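Local coordinates for bacteriocin immunity protein (Pseudomonas aeruginosa, PDB 6W0V) that binds the nuclease domain of pyocin S8 as its cognate immunity protein and probably shields the producing cell from the toxin's DNase activity, at residues Ala10-Phe13 with Ser14-Glu18; Gly46-Ile49 with Ile50-Lys54; Gly63-Lys66 with Arg67-Trp71. The protein carries 1 engineered substitution. All blocks are in the same frame, centred on the assembly; numbering follows the deposited sequence.

Contact 1: Ala10-Phe13 with Ser14-Glu18; sequences AEFF and SLISE
On the first helix of this small all-helical immunity protein, residues 9-21, Phe-12 and Ile-16 meet one turn apart on the face that looks into the core. The CD1 methyl of Ile-16 lies 3.8 Å from Phe-12 CD2 and equally near CE2, so it touches one flank of the ring as the two side chains cross obliquely. Ile-16 reaches back along the helix because CG1 stands beside its own backbone N (chi1 -60°) and the chain is extended beyond it. Phe-12 CD1, on the other flank of the ring, has Leu-15 CD1 at 4.2 Å, a looser apolar contact. The buried Phe-12 ring also meets His-7 edge-to-face and touches Ile-37 of helix 27-41, on which Leu-15 packs too, and Ile-68 of helix 61-74, whose Val-64 lies against Ile-16; this places the ring where three helices of the fold converge. Beneath the side chains run regular alpha-helical i to i+4 bonds. Ser-14 N donates a hydrogen bond to Ala-10 O at 2.8 Å, and Ser-17 N reaches Phe-13 O at the same length of 2.8 Å. Between them, Ile-16 N bonds to Phe-12 O at 3.1 Å. The link from Leu-15 N to Glu-11 O is longer, at 3.3 Å. Phe-13 directs its CB outward from the following turn, and its side chain touches Pro-61 and Glu-62, yet Phe-13 CE2 still comes within 4.5 Å of Ser-17 CB. Polar ends find partners just beyond: Ser-17 OG bonds to Asn-21 ND2, and Glu-11 OE2 takes a hydrogen bond from Thr-8 N.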
ATOM      1  N   ALA B  10      24.685  -3.810   3.153  1.00 24.53           N
ATOM      2  CA  ALA B  10      24.522  -3.225   1.802  1.00 25.72           C
ATOM      3  C   ALA B  10      23.425  -4.007   1.072  1.00 26.57           C
ATOM      4  O   ALA B  10      22.552  -3.379   0.443  1.00 26.47           O
ATOM      5  CB  ALA B  10      25.832  -3.252   1.058  1.00 27.36           C
ATOM      6  N   GLU B  11      23.468  -5.335   1.201  1.00 26.34           N
ATOM      7  CA  GLU B  11      22.523  -6.291   0.571  1.00 26.66           C
ATOM      8  C   GLU B  11      21.113  -5.955   1.051  1.00 23.71           C
ATOM      9  O   GLU B  11      20.212  -5.763   0.225  1.00 25.78           O
ATOM     10  CB  GLU B  11      22.951  -7.708   0.944  1.00 27.92           C
ATOM     11  CG  GLU B  11      22.040  -8.801   0.434  1.00 29.20           C
ATOM     12  CD  GLU B  11      22.537 -10.173   0.843  1.00 31.22           C
ATOM     13  OE1 GLU B  11      21.992 -11.171   0.339  1.00 35.56           O
ATOM     14  OE2 GLU B  11      23.492 -10.234   1.639  1.00 31.49           O
ATOM     15  N   PHE B  12      20.948  -5.845   2.360  1.00 22.67           N
ATOM     16  CA  PHE B  12      19.644  -5.547   2.983  1.00 20.49           C
ATOM     17  C   PHE B  12      19.208  -4.129   2.618  1.00 19.08           C
ATOM     18  O   PHE B  12      18.032  -3.880   2.303  1.00 21.39           O
ATOM     19  CB  PHE B  12      19.765  -5.697   4.489  1.00 18.81           C
ATOM     20  CG  PHE B  12      18.426  -5.858   5.136  1.00 17.09           C
ATOM     21  CD1 PHE B  12      17.722  -7.040   4.997  1.00 16.97           C
ATOM     22  CD2 PHE B  12      17.857  -4.808   5.827  1.00 16.61           C
ATOM     23  CE1 PHE B  12      16.493  -7.184   5.610  1.00 17.09           C
ATOM     24  CE2 PHE B  12      16.626  -4.956   6.436  1.00 17.04           C
ATOM     25  CZ  PHE B  12      15.939  -6.140   6.308  1.00 16.71           C
ATOM     26  N   PHE B  13      20.157  -3.201   2.663  1.00 21.95           N
ATOM     27  CA  PHE B  13      19.898  -1.779   2.355  1.00 21.35           C
ATOM     28  C   PHE B  13      19.388  -1.663   0.919  1.00 22.35           C
ATOM     29  O   PHE B  13      18.482  -0.857   0.654  1.00 22.41           O
ATOM     30  CB  PHE B  13      21.157  -0.940   2.540  1.00 22.64           C
ATOM     31  CG  PHE B  13      20.914   0.492   2.158  1.00 23.46           C
ATOM     32  CD1 PHE B  13      20.110   1.295   2.947  1.00 23.92           C
ATOM     33  CD2 PHE B  13      21.427   1.010   0.980  1.00 26.83           C
ATOM     34  CE1 PHE B  13      19.858   2.607   2.584  1.00 23.78           C
ATOM     35  CE2 PHE B  13      21.170   2.323   0.620  1.00 27.87           C
ATOM     36  CZ  PHE B  13      20.387   3.118   1.424  1.00 26.91           C
ATOM     37  N   SER B  14      19.978  -2.450   0.022  1.00 24.04           N
ATOM     38  CA  SER B  14      19.580  -2.539  -1.403  1.00 25.70           C
ATOM     39  C   SER B  14      18.097  -2.899  -1.481  1.00 25.91           C
ATOM     40  O   SER B  14      17.384  -2.216  -2.235  1.00 25.29           O
ATOM     41  CB  SER B  14      20.422  -3.528  -2.138  1.00 29.68           C
ATOM     42  OG  SER B  14      20.165  -3.471  -3.531  1.00 34.82           O
ATOM     43  N   LEU B  15      17.657  -3.913  -0.721  1.00 24.34           N
ATOM     44  CA  LEU B  15      16.230  -4.335  -0.688  1.00 23.09           C
ATOM     45  C   LEU B  15      15.377  -3.130  -0.319  1.00 19.55           C
ATOM     46  O   LEU B  15      14.393  -2.848  -1.016  1.00 20.85           O
ATOM     47  CB  LEU B  15      15.985  -5.435   0.346  1.00 24.63           C
ATOM     48  CG  LEU B  15      16.426  -6.843  -0.028  1.00 25.34           C
ATOM     49  CD1 LEU B  15      16.187  -7.777   1.146  1.00 23.46           C
ATOM     50  CD2 LEU B  15      15.695  -7.331  -1.272  1.00 24.91           C
ATOM     51  N   ILE B  16      15.731  -2.463   0.772  1.00 17.51           N
ATOM     52  CA  ILE B  16      14.929  -1.325   1.280  1.00 17.90           C
ATOM     53  C   ILE B  16      14.907  -0.260   0.193  1.00 19.33           C
ATOM     54  O   ILE B  16      13.843   0.305  -0.056  1.00 19.72           O
ATOM     55  CB  ILE B  16      15.516  -0.776   2.582  1.00 16.41           C
ATOM     56  CG1 ILE B  16      15.538  -1.840   3.678  1.00 16.44           C
ATOM     57  CG2 ILE B  16      14.747   0.460   3.000  1.00 18.66           C
ATOM     58  CD1 ILE B  16      16.421  -1.479   4.847  1.00 16.83           C
ATOM     59  N   SER B  17      16.076   0.028  -0.374  1.00 20.79           N
ATOM     60  CA  SER B  17      16.244   1.081  -1.398  1.00 20.26           C
ATOM     61  C   SER B  17      15.284   0.800  -2.553  1.00 20.26           C
ATOM     62  O   SER B  17      14.663   1.744  -3.028  1.00 21.48           O
ATOM     63  CB  SER B  17      17.649   1.149  -1.874  1.00 24.65           C
ATOM     64  OG  SER B  17      17.778   2.158  -2.862  1.00 30.92           O
ATOM     65  N   GLU B  18      15.150  -0.464  -2.943  1.00 21.09           N
ATOM     66  CA  GLU B  18      14.240  -0.869  -4.041  1.00 20.80           C
ATOM     67  C   GLU B  18      12.856  -0.275  -3.788  1.00 21.08           C
ATOM     68  O   GLU B  18      12.270   0.249  -4.722  1.00 20.98           O
ATOM     69  CB  GLU B  18      14.128  -2.385  -4.144  1.00 22.65           C
ATOM     70  CG  GLU B  18      15.394  -3.042  -4.639  1.00 24.51           C
ATOM     71  CD  GLU B  18      15.242  -4.516  -4.945  1.00 28.28           C
ATOM     72  OE1 GLU B  18      14.251  -4.874  -5.592  1.00 32.21           O
ATOM     73  OE2 GLU B  18      16.113  -5.295  -4.539  1.00 32.28           O
TER

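Contact 2: Gly46-Ile49 with Ile50-Lys54; sequences GTDI and IFYPK
Asp-48 and Tyr-52 lie one turn apart, the carboxylate tilted against the phenol ring with their planes 65° apart. Asp-48 OD1 stands 3.8 Å from Tyr-52 CD2, and the two CB atoms, Asp-48 CB and Tyr-52 CB, are 4.0 Å apart. In both residues CG sits beside the backbone N (chi1 -73° for Asp-48, -68° for Tyr-52), which sends the carboxylate and the ring out on the same side of the short helix. Their polar ends are spoken for by pyocin S8: OD1 accepts from the backbone N of Lys-84 of the toxin chain, and Tyr-52 OH bonds to Phe-81 O of that chain.

Phe-51 is set differently. Phe-51 CD2 lies 3.3 Å from Thr-47 O, near the plane of the ring, while Ile-50 CG2 sits 3.6 Å above one face of that ring, displaced toward the rim. The same ring stacks with Phe-81 of the pyocin chain.

Thr-47 O holds the turn together by accepting two hydrogen bonds: Phe-51 N arrives in the carbonyl plane at 2.8 Å, and Ile-50 N from above that plane at 2.9 Å. Tyr-52 N closes the last turn on Asp-48 O at 2.7 Å before the chain leaves helical geometry. Such a single-turn helix carrying acidic and aromatic side chains to the nuclease is consistent with the short third helix by which colicin-type DNase immunity proteins bind their nucleases.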
ATOM      1  N   GLY B  46       6.554  -4.027  11.944  1.00 15.17           N
ATOM      2  CA  GLY B  46       6.445  -4.701  10.641  1.00 14.55           C
ATOM      3  C   GLY B  46       6.560  -3.699   9.509  1.00 13.55           C
ATOM      4  O   GLY B  46       7.462  -2.863   9.498  1.00 14.33           O
ATOM      5  N   THR B  47       5.621  -3.704   8.585  1.00 13.57           N
ATOM      6  CA  THR B  47       5.740  -2.895   7.361  1.00 14.03           C
ATOM      7  C   THR B  47       5.701  -1.411   7.703  1.00 13.18           C
ATOM      8  O   THR B  47       6.127  -0.623   6.861  1.00 14.16           O
ATOM      9  CB  THR B  47       4.628  -3.256   6.379  1.00 14.02           C
ATOM     10  OG1 THR B  47       3.385  -3.146   7.070  1.00 14.71           O
ATOM     11  CG2 THR B  47       4.796  -4.650   5.819  1.00 15.34           C
ATOM     12  N   ASP B  48       5.207  -1.042   8.883  1.00 14.26           N
ATOM     13  CA  ASP B  48       5.099   0.388   9.253  1.00 14.58           C
ATOM     14  C   ASP B  48       6.486   1.009   9.215  1.00 14.80           C
ATOM     15  O   ASP B  48       6.592   2.180   8.908  1.00 15.79           O
ATOM     16  CB  ASP B  48       4.531   0.584  10.649  1.00 15.98           C
ATOM     17  CG  ASP B  48       3.054   0.290  10.723  1.00 15.80           C
ATOM     18  OD1 ASP B  48       2.494  -0.135   9.690  1.00 16.85           O
ATOM     19  OD2 ASP B  48       2.493   0.481  11.796  1.00 18.66           O
ATOM     20  N   ILE B  49       7.498   0.216   9.528  1.00 15.64           N
ATOM     21  CA  ILE B  49       8.885   0.728   9.631  1.00 16.63           C
ATOM     22  C   ILE B  49       9.316   1.240   8.251  1.00 14.96           C
ATOM     23  O   ILE B  49      10.147   2.144   8.179  1.00 15.73           O
ATOM     24  CB  ILE B  49       9.780  -0.382  10.206  1.00 19.60           C
ATOM     25  CG1 ILE B  49      10.851   0.200  11.125  1.00 23.98           C
ATOM     26  CG2 ILE B  49      10.327  -1.273   9.107  1.00 19.02           C
ATOM     27  CD1 ILE B  49      10.271   0.757  12.411  1.00 28.23           C
ATOM     28  N   ILE B  50       8.718   0.715   7.179  1.00 14.37           N
ATOM     29  CA  ILE B  50       8.985   1.169   5.793  1.00 14.59           C
ATOM     30  C   ILE B  50       7.929   2.195   5.399  1.00 13.79           C
ATOM     31  O   ILE B  50       8.281   3.261   4.902  1.00 15.05           O
ATOM     32  CB  ILE B  50       8.948  -0.023   4.827  1.00 14.44           C
ATOM     33  CG1 ILE B  50       9.958  -1.100   5.232  1.00 15.15           C
ATOM     34  CG2 ILE B  50       9.158   0.457   3.405  1.00 15.78           C
ATOM     35  CD1 ILE B  50       9.696  -2.437   4.596  1.00 15.79           C
ATOM     36  N   PHE B  51       6.660   1.827   5.549  1.00 14.35           N
ATOM     37  CA  PHE B  51       5.546   2.533   4.878  1.00 14.60           C
ATOM     38  C   PHE B  51       4.949   3.634   5.739  1.00 14.57           C
ATOM     39  O   PHE B  51       4.307   4.511   5.188  1.00 15.86           O
ATOM     40  CB  PHE B  51       4.484   1.528   4.460  1.00 14.37           C
ATOM     41  CG  PHE B  51       4.976   0.684   3.327  1.00 13.28           C
ATOM     42  CD1 PHE B  51       4.877   1.137   2.022  1.00 13.50           C
ATOM     43  CD2 PHE B  51       5.597  -0.526   3.564  1.00 13.37           C
ATOM     44  CE1 PHE B  51       5.388   0.383   0.982  1.00 13.79           C
ATOM     45  CE2 PHE B  51       6.084  -1.288   2.518  1.00 13.68           C
ATOM     46  CZ  PHE B  51       5.982  -0.828   1.229  1.00 13.88           C
ATOM     47  N   TYR B  52       5.163   3.589   7.049  1.00 15.34           N
ATOM     48  CA  TYR B  52       4.582   4.571   7.989  1.00 15.83           C
ATOM     49  C   TYR B  52       5.673   5.085   8.900  1.00 16.80           C
ATOM     50  O   TYR B  52       5.562   4.983  10.113  1.00 19.23           O
ATOM     51  CB  TYR B  52       3.403   3.947   8.725  1.00 17.63           C
ATOM     52  CG  TYR B  52       2.281   3.721   7.762  1.00 16.61           C
ATOM     53  CD1 TYR B  52       1.396   4.744   7.491  1.00 16.69           C
ATOM     54  CD2 TYR B  52       2.203   2.555   7.029  1.00 15.62           C
ATOM     55  CE1 TYR B  52       0.395   4.590   6.558  1.00 16.46           C
ATOM     56  CE2 TYR B  52       1.208   2.383   6.089  1.00 14.12           C
ATOM     57  CZ  TYR B  52       0.310   3.404   5.858  1.00 15.21           C
ATOM     58  OH  TYR B  52      -0.679   3.242   4.947  1.00 16.24           O
ATOM     59  N   PRO B  53       6.708   5.724   8.330  1.00 17.79           N
ATOM     60  CA  PRO B  53       7.668   6.438   9.164  1.00 19.06           C
ATOM     61  C   PRO B  53       6.859   7.486   9.940  1.00 22.24           C
ATOM     62  O   PRO B  53       5.977   8.093   9.349  1.00 22.61           O
ATOM     63  CB  PRO B  53       8.639   7.049   8.149  1.00 19.65           C
ATOM     64  CG  PRO B  53       7.817   7.167   6.881  1.00 18.52           C
ATOM     65  CD  PRO B  53       6.935   5.937   6.895  1.00 17.91           C
ATOM     66  N   LYS B  54       7.125   7.642  11.237  1.00 24.35           N
ATOM     67  CA  LYS B  54       6.458   8.684  12.059  1.00 27.32           C
ATOM     68  C   LYS B  54       7.000  10.040  11.603  1.00 29.61           C
ATOM     69  O   LYS B  54       8.032  10.054  10.899  1.00 28.17           O
ATOM     70  CB  LYS B  54       6.695   8.488  13.557  1.00 31.16           C
ATOM     71  CG  LYS B  54       6.673   7.049  14.050  1.00 33.39           C
ATOM     72  CD  LYS B  54       6.102   6.878  15.440  1.00 36.28           C
ATOM     73  CE  LYS B  54       4.728   6.244  15.424  1.00 35.87           C
ATOM     74  NZ  LYS B  54       4.805   4.797  15.117  1.00 35.58           N
TER

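Contact 3: Gly63-Lys66 with Arg67-Trp71; sequences GVLK and RIKEW
Arg-67 folds back over the backbone of Gly-63, the tight end of this contact. Its chain bends at chi3 (-72°), which lays one face of the guanidinium on the peptide between Gly-63 and Val-64: Val-64 N lies 3.4 Å off the plane, and Arg-67 NH1 is 3.3 Å from Gly-63 C. With no side chain on Gly-63, the group can settle there. Arg-67 NH2 also meets Val-64 CG2 at 3.4 Å, and it bonds to Ile-49 O, while NH1 bonds to Glu-58 O and NE has a long, weak ion pair with Glu-57. Alongside, Val-64 CG1 touches Ile-68 CD1 at 3.7 Å, the two side chains running next to each other. Lys-69 CD packs as closely on the buried Leu-65, 3.6 Å from Leu-65 CG, and the chain carries NZ on to a salt bridge with Glu-9.

The solvent flank is slacker. Lys-66 NZ and Glu-70 OE2 stand 4.4 Å apart, too far for a salt bridge, and one water spans them, accepting from NZ and donating to OE2. The pattern is that of an amphipathic alpha-helix, here the closing helix 61-74 of the four-helix immunity fold.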
ATOM      1  N   GLY B  63      16.653   5.563   6.773  1.00 17.20           N
ATOM      2  CA  GLY B  63      15.788   5.623   7.965  1.00 17.35           C
ATOM      3  C   GLY B  63      15.254   4.248   8.273  1.00 16.29           C
ATOM      4  O   GLY B  63      15.266   3.812   9.404  1.00 16.18           O
ATOM      5  N   VAL B  64      14.780   3.559   7.250  1.00 16.24           N
ATOM      6  CA  VAL B  64      14.242   2.194   7.462  1.00 15.44           C
ATOM      7  C   VAL B  64      15.362   1.331   8.029  1.00 15.18           C
ATOM      8  O   VAL B  64      15.130   0.621   8.996  1.00 15.81           O
ATOM      9  CB  VAL B  64      13.716   1.582   6.161  1.00 15.86           C
ATOM     10  CG1 VAL B  64      13.350   0.123   6.373  1.00 17.01           C
ATOM     11  CG2 VAL B  64      12.550   2.379   5.594  1.00 15.95           C
ATOM     12  N   LEU B  65      16.531   1.384   7.399  1.00 15.10           N
ATOM     13  CA  LEU B  65      17.670   0.543   7.818  1.00 15.25           C
ATOM     14  C   LEU B  65      17.998   0.891   9.263  1.00 14.69           C
ATOM     15  O   LEU B  65      18.146  -0.031  10.060  1.00 15.04           O
ATOM     16  CB  LEU B  65      18.857   0.797   6.900  1.00 17.38           C
ATOM     17  CG  LEU B  65      20.086  -0.037   7.232  1.00 19.02           C
ATOM     18  CD1 LEU B  65      19.867  -1.502   6.888  1.00 19.66           C
ATOM     19  CD2 LEU B  65      21.300   0.523   6.511  1.00 20.25           C
ATOM     20  N   LYS B  66      18.065   2.183   9.578  1.00 15.53           N
ATOM     21  CA  LYS B  66      18.331   2.633  10.962  1.00 16.56           C
ATOM     22  C   LYS B  66      17.267   2.066  11.900  1.00 16.07           C
ATOM     23  O   LYS B  66      17.593   1.524  12.940  1.00 15.86           O
ATOM     24  CB  LYS B  66      18.306   4.154  11.059  1.00 18.00           C
ATOM     25  CG  LYS B  66      18.692   4.663  12.437  1.00 19.67           C
ATOM     26  CD  LYS B  66      18.451   6.125  12.655  1.00 24.07           C
ATOM     27  CE  LYS B  66      17.052   6.421  13.141  1.00 27.59           C
ATOM     28  NZ  LYS B  66      16.927   7.806  13.651  1.00 31.11           N
ATOM     29  N   ARG B  67      15.996   2.208  11.552  1.00 14.98           N
ATOM     30  CA  ARG B  67      14.923   1.772  12.472  1.00 15.88           C
ATOM     31  C   ARG B  67      15.066   0.270  12.715  1.00 14.65           C
ATOM     32  O   ARG B  67      14.875  -0.176  13.860  1.00 16.04           O
ATOM     33  CB  ARG B  67      13.569   2.177  11.903  1.00 16.29           C
ATOM     34  CG  ARG B  67      13.361   3.680  11.957  1.00 18.32           C
ATOM     35  CD  ARG B  67      11.933   4.027  11.636  1.00 20.02           C
ATOM     36  NE  ARG B  67      11.577   3.859  10.244  1.00 18.51           N
ATOM     37  CZ  ARG B  67      11.877   4.710   9.270  1.00 17.52           C
ATOM     38  NH1 ARG B  67      12.607   5.783   9.509  1.00 18.13           N
ATOM     39  NH2 ARG B  67      11.436   4.501   8.044  1.00 18.39           N
ATOM     40  N   ILE B  68      15.437  -0.479  11.684  1.00 14.37           N
ATOM     41  CA  ILE B  68      15.584  -1.953  11.801  1.00 14.50           C
ATOM     42  C   ILE B  68      16.799  -2.247  12.658  1.00 13.93           C
ATOM     43  O   ILE B  68      16.693  -3.031  13.587  1.00 14.51           O
ATOM     44  CB  ILE B  68      15.697  -2.592  10.416  1.00 14.39           C
ATOM     45  CG1 ILE B  68      14.347  -2.485   9.714  1.00 14.28           C
ATOM     46  CG2 ILE B  68      16.182  -4.022  10.525  1.00 14.35           C
ATOM     47  CD1 ILE B  68      14.362  -2.915   8.282  1.00 15.64           C
ATOM     48  N   LYS B  69      17.907  -1.604  12.335  1.00 14.21           N
ATOM     49  CA  LYS B  69      19.164  -1.878  13.049  1.00 13.74           C
ATOM     50  C   LYS B  69      19.021  -1.459  14.503  1.00 13.66           C
ATOM     51  O   LYS B  69      19.470  -2.200  15.368  1.00 14.59           O
ATOM     52  CB  LYS B  69      20.281  -1.108  12.376  1.00 14.85           C
ATOM     53  CG  LYS B  69      20.732  -1.722  11.073  1.00 16.28           C
ATOM     54  CD  LYS B  69      21.669  -0.834  10.336  1.00 16.40           C
ATOM     55  CE  LYS B  69      22.918  -0.515  11.122  1.00 17.52           C
ATOM     56  NZ  LYS B  69      23.754   0.384  10.309  1.00 20.02           N
ATOM     57  N   GLU B  70      18.447  -0.293  14.747  1.00 14.69           N
ATOM     58  CA  GLU B  70      18.380   0.226  16.129  1.00 16.22           C
ATOM     59  C   GLU B  70      17.519  -0.715  16.944  1.00 14.89           C
ATOM     60  O   GLU B  70      17.868  -1.048  18.072  1.00 17.75           O
ATOM     61  CB  GLU B  70      17.798   1.620  16.194  1.00 17.13           C
ATOM     62  CG  GLU B  70      18.780   2.649  15.739  1.00 17.68           C
ATOM     63  CD  GLU B  70      18.322   4.046  16.071  1.00 20.23           C
ATOM     64  OE1 GLU B  70      17.117   4.235  16.305  1.00 23.98           O
ATOM     65  OE2 GLU B  70      19.170   4.923  16.099  1.00 23.11           O
ATOM     66  N   TRP B  71      16.403  -1.126  16.376  1.00 14.73           N
ATOM     67  CA  TRP B  71      15.484  -1.968  17.143  1.00 15.52           C
ATOM     68  C   TRP B  71      16.163  -3.294  17.471  1.00 14.36           C
ATOM     69  O   TRP B  71      16.118  -3.747  18.627  1.00 14.83           O
ATOM     70  CB  TRP B  71      14.193  -2.158  16.362  1.00 16.91           C
ATOM     71  CG  TRP B  71      13.224  -2.712  17.332  1.00 20.52           C
ATOM     72  CD1 TRP B  71      12.543  -2.032  18.296  1.00 22.05           C
ATOM     73  CD2 TRP B  71      13.029  -4.098  17.587  1.00 21.88           C
ATOM     74  NE1 TRP B  71      11.858  -2.906  19.087  1.00 24.02           N
ATOM     75  CE2 TRP B  71      12.139  -4.180  18.676  1.00 22.93           C
ATOM     76  CE3 TRP B  71      13.480  -5.264  16.966  1.00 22.84           C
ATOM     77  CZ2 TRP B  71      11.709  -5.398  19.180  1.00 26.16           C
ATOM     78  CZ3 TRP B  71      13.031  -6.468  17.455  1.00 24.95           C
ATOM     79  CH2 TRP B  71      12.164  -6.528  18.544  1.00 27.88           C
TER
HETATM   80  O   HOH W   1      18.172   7.387  16.029  1.00 29.62           O

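How the contacts relate
The three contacts follow one another along the chain, on helices 9-21, 48-51 and 61-74, all in the one small helical domain. Contact 3 is the common neighbour, its centre 12 Å from that of contact 1 and 11 Å from that of contact 2. It packs on contact 1 through Val-64, Leu-65 and Ile-68, and on contact 2 through Val-64 and Arg-67. Contacts 1 and 2 lie on opposite sides of the chain's centre, 15 Å apart between centres, and do not touch. Of the three, only contact 2 meets the pyocin chain; the last helix thus joins the toxin-binding turn to the first helix and the core.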